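Local structure of minor fimbrium anchoring subunit Mfa2 (Porphyromonas gingivalis, 5NFI) at residues Asn8-Thr13 and His134-Leu139; Asp63-Ile68 and Ser117-Leu122. The protein anchors the minor (Mfa1) fimbriae in the outer membrane and regulates their length, supporting filaments that mediate biofilm formation and adhesion to host cells and other oral bacteria. All blocks are in the same frame, centred on the assembly; numbering follows the deposited sequence.

Overall arrangement
Interactions 1 and 2 illustrate how two strand pairings can be joined where a strand of one lies beside a strand of the other. Their centres lie about 15 Å apart, on the same side of the chain's centre. Strand 3-10 pairs in parallel with strand 133-151, strand 133-151 runs antiparallel to strand 113-122, and strand 113-122 is in turn antiparallel to strand 64-72. Along the chain, both segments of interaction 2 fall between those of interaction 1, so the sequence-distant contact encloses the shorter-range one. Packing of Thr135 against Pro118 and Val120 joins them directly. Interaction 1 ties the N-terminal strand 3-10 into the β-structure of the anchor subunit, and interaction 2 carries the pairing on to strand 64-72.

Interaction 1: Asn8-Thr13 and His134-Leu139; sequences NFYSQT and HTRANL
Tyr10 and Arg136 meet because two torsions turn their ends together: Tyr10 CG sits between its backbone N and carbonyl carbon (chi1 67°), while the Arg136 chain bends at chi3 (72°) and lays its guanidinium over the ring. The setting is a parallel β-strand pair, 3-10 beside the start of 133-151, consistent with the transthyretin-like β fold expected from the family's clan. The guanidinium lies flat on one face of Tyr10, its plane only 11° from that of the ring, and Arg136 CZ stands 3.6 Å from the ring centroid, a cation-π stack. On the opposite face Asn138 CB makes a CH-π contact, 4.1 Å from the same centroid, so the ring is sandwiched between two residues of one strand. Asn8 lies alongside Arg136, but its amide ND2 is bonded elsewhere, to the carbonyls of Lys54 and Ser51.

On the face that carries Phe9 and Ala137 the contact is apolar. Phe9 CD1 rests 3.7 Å from Ala137 CB; nearby, Phe9 CB touches Leu139 CD1, and Leu28 and Val30 of strand 28-33 pack against the Phe9 side chain. The backbone ladder runs from Asn8 N to Thr135 O, then from Ala137 N to Asn8 O, from Tyr10 N to Ala137 O (3.1 Å) and from Leu139 N to Tyr10 O (2.8 Å). Where strand 3-10 ends, side chains continue the pairing. Ser11 OG donates to Leu139 O, while the Asn138 amide makes two bonds to the Gln12 backbone: ND2 donates to Gln12 O, and OD1 accepts Gln12 N at 3.0 Å, from above the plane of the Asn138 side-chain carbonyl.

Interaction 2: Asp63-Ile68 and Ser117-Leu122; sequences DGLYTI and SPVVEL
Tyr66 and Val120 form the central hydrogen-bonded pair of this antiparallel ladder, with Tyr66 N to Val120 O and Val120 N to Tyr66 O both at 2.9 Å. A second such pair follows at the far end, where Gly64 and Leu122 exchange N-H and carbonyl; Gly64 N meets Leu122 O in the carbonyl plane, on a lone pair. Weaker CA-H···O contacts fill in around the non-hydrogen-bonded pair of Leu65 and Glu121, as from Leu65 CA to Val120 O.

Beyond the regular pairing a side chain joins the backbone. Ser117 N still donates to Ile68 O (3.1 Å), but Ser117 OG, lying between its own backbone N and carbonyl carbon (chi1 82°), takes the place of a carbonyl in accepting the N-H of Ile68 at 3.2 Å, and donates to Pro118 O at 2.8 Å.

Apolar contacts divide between the two sides of the sheet. On the solvent-facing side, Leu65 CD2 spans two neighbours, lying 3.7 Å from Val119 CG1 and 3.6 Å from Glu121 CB, with the extended glutamate chain running past it. Tyr66, Val120 and Leu122 share the other face, where Leu60 meets Tyr66 and Leu122, and Val5 meets Val120. Five of the six hydrogen bonds across the contact are thus backbone to backbone; in the sixth the Ser117 hydroxyl accepts across the contact while its own proton goes to Pro118 O, which would hold the hydroxyl in place.

Interaction 1: Asn8-Thr13 and His134-Leu139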
ATOM      1  N   ASN A   8      -8.262 -19.807   2.571  1.00 61.04           N
ATOM      2  CA  ASN A   8      -6.847 -20.044   2.391  1.00 61.83           C
ATOM      3  C   ASN A   8      -6.161 -18.798   1.843  1.00 61.23           C
ATOM      4  O   ASN A   8      -6.641 -18.176   0.887  1.00 60.34           O
ATOM      5  CB  ASN A   8      -6.623 -21.211   1.444  1.00 63.42           C
ATOM      6  CG  ASN A   8      -5.174 -21.375   1.075  1.00 64.32           C
ATOM      7  OD1 ASN A   8      -4.706 -20.825   0.071  1.00 60.30           O
ATOM      8  ND2 ASN A   8      -4.439 -22.119   1.898  1.00 65.57           N
ATOM      9  N   PHE A   9      -5.039 -18.421   2.433  1.00 61.83           N
ATOM     10  CA  PHE A   9      -4.422 -17.182   2.001  1.00 62.06           C
ATOM     11  C   PHE A   9      -3.117 -17.458   1.298  1.00 64.15           C
ATOM     12  O   PHE A   9      -2.250 -18.174   1.827  1.00 65.97           O
ATOM     13  CB  PHE A   9      -4.216 -16.228   3.180  1.00 60.51           C
ATOM     14  CG  PHE A   9      -5.503 -15.721   3.778  1.00 60.13           C
ATOM     15  CD1 PHE A   9      -6.343 -14.893   3.050  1.00 59.28           C
ATOM     16  CD2 PHE A   9      -5.872 -16.070   5.072  1.00 60.74           C
ATOM     17  CE1 PHE A   9      -7.528 -14.421   3.603  1.00 58.90           C
ATOM     18  CE2 PHE A   9      -7.050 -15.590   5.632  1.00 60.12           C
ATOM     19  CZ  PHE A   9      -7.877 -14.763   4.898  1.00 59.20           C
ATOM     20  N   TYR A  10      -3.012 -16.898   0.091  1.00 64.07           N
ATOM     21  CA  TYR A  10      -1.822 -16.992  -0.740  1.00 64.33           C
ATOM     22  C   TYR A  10      -1.415 -15.607  -1.255  1.00 63.84           C
ATOM     23  O   TYR A  10      -2.076 -14.606  -0.970  1.00 62.35           O
ATOM     24  CB  TYR A  10      -2.057 -17.965  -1.907  1.00 64.96           C
ATOM     25  CG  TYR A  10      -3.070 -17.542  -2.962  1.00 63.17           C
ATOM     26  CD1 TYR A  10      -4.433 -17.644  -2.730  1.00 61.99           C
ATOM     27  CD2 TYR A  10      -2.652 -17.079  -4.211  1.00 63.04           C
ATOM     28  CE1 TYR A  10      -5.362 -17.289  -3.705  1.00 61.74           C
ATOM     29  CE2 TYR A  10      -3.573 -16.711  -5.194  1.00 62.58           C
ATOM     30  CZ  TYR A  10      -4.929 -16.825  -4.936  1.00 61.93           C
ATOM     31  OH  TYR A  10      -5.855 -16.467  -5.899  1.00 61.61           O
ATOM     32  N   SER A  11      -0.316 -15.550  -1.997  1.00 64.99           N
ATOM     33  CA  SER A  11       0.084 -14.307  -2.635  1.00 64.75           C
ATOM     34  C   SER A  11       0.684 -14.606  -4.002  1.00 68.08           C
ATOM     35  O   SER A  11       1.757 -15.203  -4.119  1.00 69.11           O
ATOM     36  CB  SER A  11       1.074 -13.532  -1.771  1.00 62.24           C
ATOM     37  OG  SER A  11       1.303 -12.231  -2.298  1.00 60.51           O
ATOM     38  N   GLN A  12      -0.036 -14.200  -5.036  1.00 69.68           N
ATOM     39  CA  GLN A  12       0.407 -14.403  -6.393  1.00 73.08           C
ATOM     40  C   GLN A  12       0.174 -13.117  -7.143  1.00 73.49           C
ATOM     41  O   GLN A  12      -0.957 -12.699  -7.377  1.00 73.00           O
ATOM     42  CB  GLN A  12      -0.323 -15.565  -7.047  1.00 75.51           C
ATOM     43  CG  GLN A  12       0.213 -15.899  -8.410  1.00 78.28           C
ATOM     44  CD  GLN A  12      -0.112 -17.317  -8.819  1.00 80.92           C
ATOM     45  OE1 GLN A  12      -1.014 -17.955  -8.264  1.00 80.62           O
ATOM     46  NE2 GLN A  12       0.632 -17.827  -9.791  1.00 83.11           N
ATOM     47  N   THR A  13       1.268 -12.497  -7.534  1.00 74.87           N
ATOM     48  CA  THR A  13       1.220 -11.090  -7.842  1.00 73.88           C
ATOM     49  C   THR A  13       0.612 -10.694  -9.190  1.00 75.06           C
ATOM     50  O   THR A  13       0.244  -9.522  -9.334  1.00 74.41           O
ATOM     51  CB  THR A  13       2.611 -10.499  -7.782  1.00 73.71           C
ATOM     52  OG1 THR A  13       2.501  -9.082  -7.888  1.00 72.59           O
ATOM     53  CG2 THR A  13       3.475 -11.040  -8.913  1.00 75.72           C
ATOM     54  N   HIS A 134     -15.558 -23.408   1.243  1.00 76.26           N
ATOM     55  CA  HIS A 134     -14.153 -23.035   1.184  1.00 71.90           C
ATOM     56  C   HIS A 134     -13.912 -22.014   0.098  1.00 69.66           C
ATOM     57  O   HIS A 134     -14.708 -21.893  -0.829  1.00 69.82           O
ATOM     58  CB  HIS A 134     -13.278 -24.257   0.947  1.00 71.70           C
ATOM     59  CG  HIS A 134     -13.321 -25.243   2.068  1.00 72.40           C
ATOM     60  ND1 HIS A 134     -12.248 -25.474   2.901  1.00 72.38           N
ATOM     61  CD2 HIS A 134     -14.314 -26.055   2.501  1.00 73.36           C
ATOM     62  CE1 HIS A 134     -12.574 -26.391   3.795  1.00 73.61           C
ATOM     63  NE2 HIS A 134     -13.824 -26.760   3.573  1.00 74.34           N
ATOM     64  N   THR A 135     -12.811 -21.282   0.229  1.00 68.60           N
ATOM     65  CA  THR A 135     -12.381 -20.336  -0.780  1.00 69.33           C
ATOM     66  C   THR A 135     -10.914 -19.975  -0.550  1.00 69.15           C
ATOM     67  O   THR A 135     -10.333 -20.347   0.467  1.00 69.26           O
ATOM     68  CB  THR A 135     -13.245 -19.064  -0.767  1.00 69.54           C
ATOM     69  OG1 THR A 135     -12.953 -18.261  -1.919  1.00 69.98           O
ATOM     70  CG2 THR A 135     -12.994 -18.253   0.494  1.00 68.18           C
ATOM     71  N   ARG A 136     -10.323 -19.278  -1.520  1.00 68.84           N
ATOM     72  CA  ARG A 136      -8.959 -18.767  -1.435  1.00 68.55           C
ATOM     73  C   ARG A 136      -8.987 -17.261  -1.634  1.00 66.99           C
ATOM     74  O   ARG A 136      -9.887 -16.741  -2.304  1.00 66.63           O
ATOM     75  CB  ARG A 136      -8.052 -19.404  -2.492  1.00 71.18           C
ATOM     76  CG  ARG A 136      -7.909 -20.887  -2.372  1.00 74.89           C
ATOM     77  CD  ARG A 136      -7.105 -21.500  -3.513  1.00 78.44           C
ATOM     78  NE  ARG A 136      -5.672 -21.200  -3.461  1.00 79.91           N
ATOM     79  CZ  ARG A 136      -4.971 -20.588  -4.422  1.00 80.92           C
ATOM     80  NH1 ARG A 136      -5.558 -20.189  -5.547  1.00 82.27           N
ATOM     81  NH2 ARG A 136      -3.666 -20.396  -4.268  1.00 80.74           N
ATOM     82  N   ALA A 137      -7.992 -16.569  -1.075  1.00 65.72           N
ATOM     83  CA  ALA A 137      -7.849 -15.125  -1.261  1.00 64.90           C
ATOM     84  C   ALA A 137      -6.398 -14.734  -1.543  1.00 64.99           C
ATOM     85  O   ALA A 137      -5.484 -15.247  -0.906  1.00 65.63           O
ATOM     86  CB  ALA A 137      -8.363 -14.389  -0.043  1.00 63.59           C
ATOM     87  N   ASN A 138      -6.194 -13.822  -2.493  1.00 64.17           N
ATOM     88  CA  ASN A 138      -4.848 -13.396  -2.892  1.00 62.49           C
ATOM     89  C   ASN A 138      -4.413 -12.100  -2.199  1.00 59.87           C
ATOM     90  O   ASN A 138      -4.944 -11.017  -2.470  1.00 58.62           O
ATOM     91  CB  ASN A 138      -4.777 -13.224  -4.409  1.00 63.19           C
ATOM     92  CG  ASN A 138      -3.354 -12.944  -4.918  1.00 63.22           C
ATOM     93  OD1 ASN A 138      -2.434 -12.662  -4.144  1.00 62.52           O
ATOM     94  ND2 ASN A 138      -3.180 -13.016  -6.232  1.00 64.21           N
ATOM     95  N   LEU A 139      -3.442 -12.222  -1.303  1.00 58.86           N
ATOM     96  CA  LEU A 139      -2.942 -11.073  -0.581  1.00 57.09           C
ATOM     97  C   LEU A 139      -1.941 -10.354  -1.459  1.00 57.67           C
ATOM     98  O   LEU A 139      -0.942 -10.944  -1.894  1.00 59.23           O
ATOM     99  CB  LEU A 139      -2.296 -11.484   0.742  1.00 56.38           C
ATOM    100  CG  LEU A 139      -3.233 -12.019   1.825  1.00 56.16           C
ATOM    101  CD1 LEU A 139      -2.470 -12.921   2.770  1.00 56.50           C
ATOM    102  CD2 LEU A 139      -3.864 -10.868   2.593  1.00 54.70           C
TER

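Interaction 2: Asp63-Ile68 and Ser117-Leu122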
ATOM      1  N   ASP A  63     -27.715 -18.020   5.580  1.00 83.82           N
ATOM      2  CA  ASP A  63     -27.408 -18.381   4.194  1.00 82.44           C
ATOM      3  C   ASP A  63     -27.312 -17.144   3.303  1.00 79.89           C
ATOM      4  O   ASP A  63     -27.920 -16.119   3.596  1.00 79.46           O
ATOM      5  CB  ASP A  63     -28.477 -19.336   3.635  1.00 84.31           C
ATOM      6  CG  ASP A  63     -28.714 -20.539   4.526  1.00 85.18           C
ATOM      7  OD1 ASP A  63     -27.942 -20.728   5.496  1.00 83.96           O
ATOM      8  OD2 ASP A  63     -29.675 -21.300   4.252  1.00 87.40           O
ATOM      9  N   GLY A  64     -26.551 -17.239   2.216  1.00 77.97           N
ATOM     10  CA  GLY A  64     -26.477 -16.141   1.264  1.00 76.58           C
ATOM     11  C   GLY A  64     -25.137 -15.919   0.576  1.00 74.59           C
ATOM     12  O   GLY A  64     -24.223 -16.758   0.661  1.00 74.39           O
ATOM     13  N   LEU A  65     -25.029 -14.790  -0.126  1.00 73.08           N
ATOM     14  CA  LEU A  65     -23.795 -14.437  -0.822  1.00 71.40           C
ATOM     15  C   LEU A  65     -22.932 -13.589   0.080  1.00 69.97           C
ATOM     16  O   LEU A  65     -23.417 -12.665   0.738  1.00 70.97           O
ATOM     17  CB  LEU A  65     -24.076 -13.691  -2.127  1.00 71.87           C
ATOM     18  CG  LEU A  65     -24.597 -14.520  -3.304  1.00 74.15           C
ATOM     19  CD1 LEU A  65     -24.831 -13.618  -4.500  1.00 75.11           C
ATOM     20  CD2 LEU A  65     -23.649 -15.665  -3.656  1.00 73.75           C
ATOM     21  N   TYR A  66     -21.647 -13.902   0.130  1.00 67.97           N
ATOM     22  CA  TYR A  66     -20.745 -13.107   0.939  1.00 65.27           C
ATOM     23  C   TYR A  66     -19.447 -12.874   0.203  1.00 64.61           C
ATOM     24  O   TYR A  66     -19.036 -13.672  -0.635  1.00 65.41           O
ATOM     25  CB  TYR A  66     -20.449 -13.778   2.276  1.00 64.04           C
ATOM     26  CG  TYR A  66     -21.635 -13.997   3.183  1.00 64.11           C
ATOM     27  CD1 TYR A  66     -22.466 -15.100   3.020  1.00 65.37           C
ATOM     28  CD2 TYR A  66     -21.902 -13.124   4.232  1.00 62.89           C
ATOM     29  CE1 TYR A  66     -23.539 -15.313   3.863  1.00 65.94           C
ATOM     30  CE2 TYR A  66     -22.972 -13.327   5.075  1.00 63.30           C
ATOM     31  CZ  TYR A  66     -23.787 -14.423   4.893  1.00 64.57           C
ATOM     32  OH  TYR A  66     -24.857 -14.634   5.734  1.00 65.00           O
ATOM     33  N   THR A  67     -18.810 -11.757   0.521  1.00 62.88           N
ATOM     34  CA  THR A  67     -17.458 -11.506   0.067  1.00 60.52           C
ATOM     35  C   THR A  67     -16.622 -11.286   1.315  1.00 58.94           C
ATOM     36  O   THR A  67     -17.099 -10.730   2.314  1.00 58.48           O
ATOM     37  CB  THR A  67     -17.365 -10.286  -0.868  1.00 59.15           C
ATOM     38  OG1 THR A  67     -18.400 -10.352  -1.854  1.00 60.21           O
ATOM     39  CG2 THR A  67     -16.012 -10.257  -1.553  1.00 58.00           C
ATOM     40  N   ILE A  68     -15.382 -11.745   1.267  1.00 57.97           N
ATOM     41  CA  ILE A  68     -14.497 -11.597   2.395  1.00 56.66           C
ATOM     42  C   ILE A  68     -13.385 -10.604   2.062  1.00 56.39           C
ATOM     43  O   ILE A  68     -12.774 -10.679   0.994  1.00 57.70           O
ATOM     44  CB  ILE A  68     -13.932 -12.957   2.808  1.00 56.31           C
ATOM     45  CG1 ILE A  68     -14.798 -13.527   3.933  1.00 57.73           C
ATOM     46  CG2 ILE A  68     -12.484 -12.844   3.246  1.00 54.87           C
ATOM     47  CD1 ILE A  68     -14.611 -14.990   4.182  1.00 58.96           C
ATOM     48  N   SER A 117     -11.550 -12.003  -1.526  1.00 56.34           N
ATOM     49  CA  SER A 117     -11.918 -13.335  -1.976  1.00 57.29           C
ATOM     50  C   SER A 117     -12.953 -13.234  -3.099  1.00 58.39           C
ATOM     51  O   SER A 117     -13.545 -12.171  -3.320  1.00 57.79           O
ATOM     52  CB  SER A 117     -12.487 -14.157  -0.823  1.00 56.67           C
ATOM     53  OG  SER A 117     -13.854 -13.835  -0.628  1.00 56.38           O
ATOM     54  N   PRO A 118     -13.184 -14.341  -3.812  1.00 59.73           N
ATOM     55  CA  PRO A 118     -14.350 -14.281  -4.690  1.00 60.91           C
ATOM     56  C   PRO A 118     -15.634 -14.278  -3.870  1.00 60.55           C
ATOM     57  O   PRO A 118     -15.599 -14.490  -2.663  1.00 57.10           O
ATOM     58  CB  PRO A 118     -14.231 -15.551  -5.540  1.00 63.04           C
ATOM     59  CG  PRO A 118     -13.335 -16.463  -4.759  1.00 62.94           C
ATOM     60  CD  PRO A 118     -12.409 -15.582  -3.973  1.00 60.84           C
ATOM     61  N   VAL A 119     -16.752 -14.008  -4.526  1.00 61.30           N
ATOM     62  CA  VAL A 119     -18.037 -14.151  -3.896  1.00 61.79           C
ATOM     63  C   VAL A 119     -18.291 -15.623  -3.626  1.00 63.81           C
ATOM     64  O   VAL A 119     -18.203 -16.464  -4.536  1.00 65.87           O
ATOM     65  CB  VAL A 119     -19.160 -13.603  -4.769  1.00 63.10           C
ATOM     66  CG1 VAL A 119     -20.516 -13.815  -4.079  1.00 63.62           C
ATOM     67  CG2 VAL A 119     -18.918 -12.150  -5.088  1.00 60.16           C
ATOM     68  N   VAL A 120     -18.602 -15.933  -2.374  1.00 63.13           N
ATOM     69  CA  VAL A 120     -18.925 -17.292  -1.973  1.00 63.50           C
ATOM     70  C   VAL A 120     -20.368 -17.338  -1.532  1.00 64.89           C
ATOM     71  O   VAL A 120     -21.018 -16.294  -1.425  1.00 64.88           O
ATOM     72  CB  VAL A 120     -18.009 -17.786  -0.844  1.00 61.59           C
ATOM     73  CG1 VAL A 120     -16.563 -17.798  -1.315  1.00 60.96           C
ATOM     74  CG2 VAL A 120     -18.164 -16.923   0.391  1.00 59.39           C
ATOM     75  N   GLU A 121     -20.861 -18.539  -1.252  1.00 66.48           N
ATOM     76  CA  GLU A 121     -22.279 -18.724  -1.005  1.00 67.88           C
ATOM     77  C   GLU A 121     -22.601 -19.836  -0.011  1.00 68.59           C
ATOM     78  O   GLU A 121     -22.358 -21.010  -0.296  1.00 69.52           O
ATOM     79  CB  GLU A 121     -22.970 -18.997  -2.331  1.00 70.20           C
ATOM     80  CG  GLU A 121     -24.449 -19.238  -2.261  1.00 72.85           C
ATOM     81  CD  GLU A 121     -24.987 -19.509  -3.639  1.00 75.94           C
ATOM     82  OE1 GLU A 121     -24.193 -19.317  -4.596  1.00 76.37           O
ATOM     83  OE2 GLU A 121     -26.160 -19.940  -3.773  1.00 77.74           O
ATOM     84  N   LEU A 122     -23.136 -19.457   1.152  1.00 68.03           N
ATOM     85  CA  LEU A 122     -23.770 -20.416   2.060  1.00 69.27           C
ATOM     86  C   LEU A 122     -25.129 -20.822   1.519  1.00 70.88           C
ATOM     87  O   LEU A 122     -26.009 -19.967   1.360  1.00 70.80           O
ATOM     88  CB  LEU A 122     -23.953 -19.835   3.454  1.00 68.50           C
ATOM     89  CG  LEU A 122     -22.829 -19.956   4.472  1.00 67.84           C
ATOM     90  CD1 LEU A 122     -23.421 -19.805   5.867  1.00 67.84           C
ATOM     91  CD2 LEU A 122     -22.095 -21.270   4.314  1.00 68.79           C
TER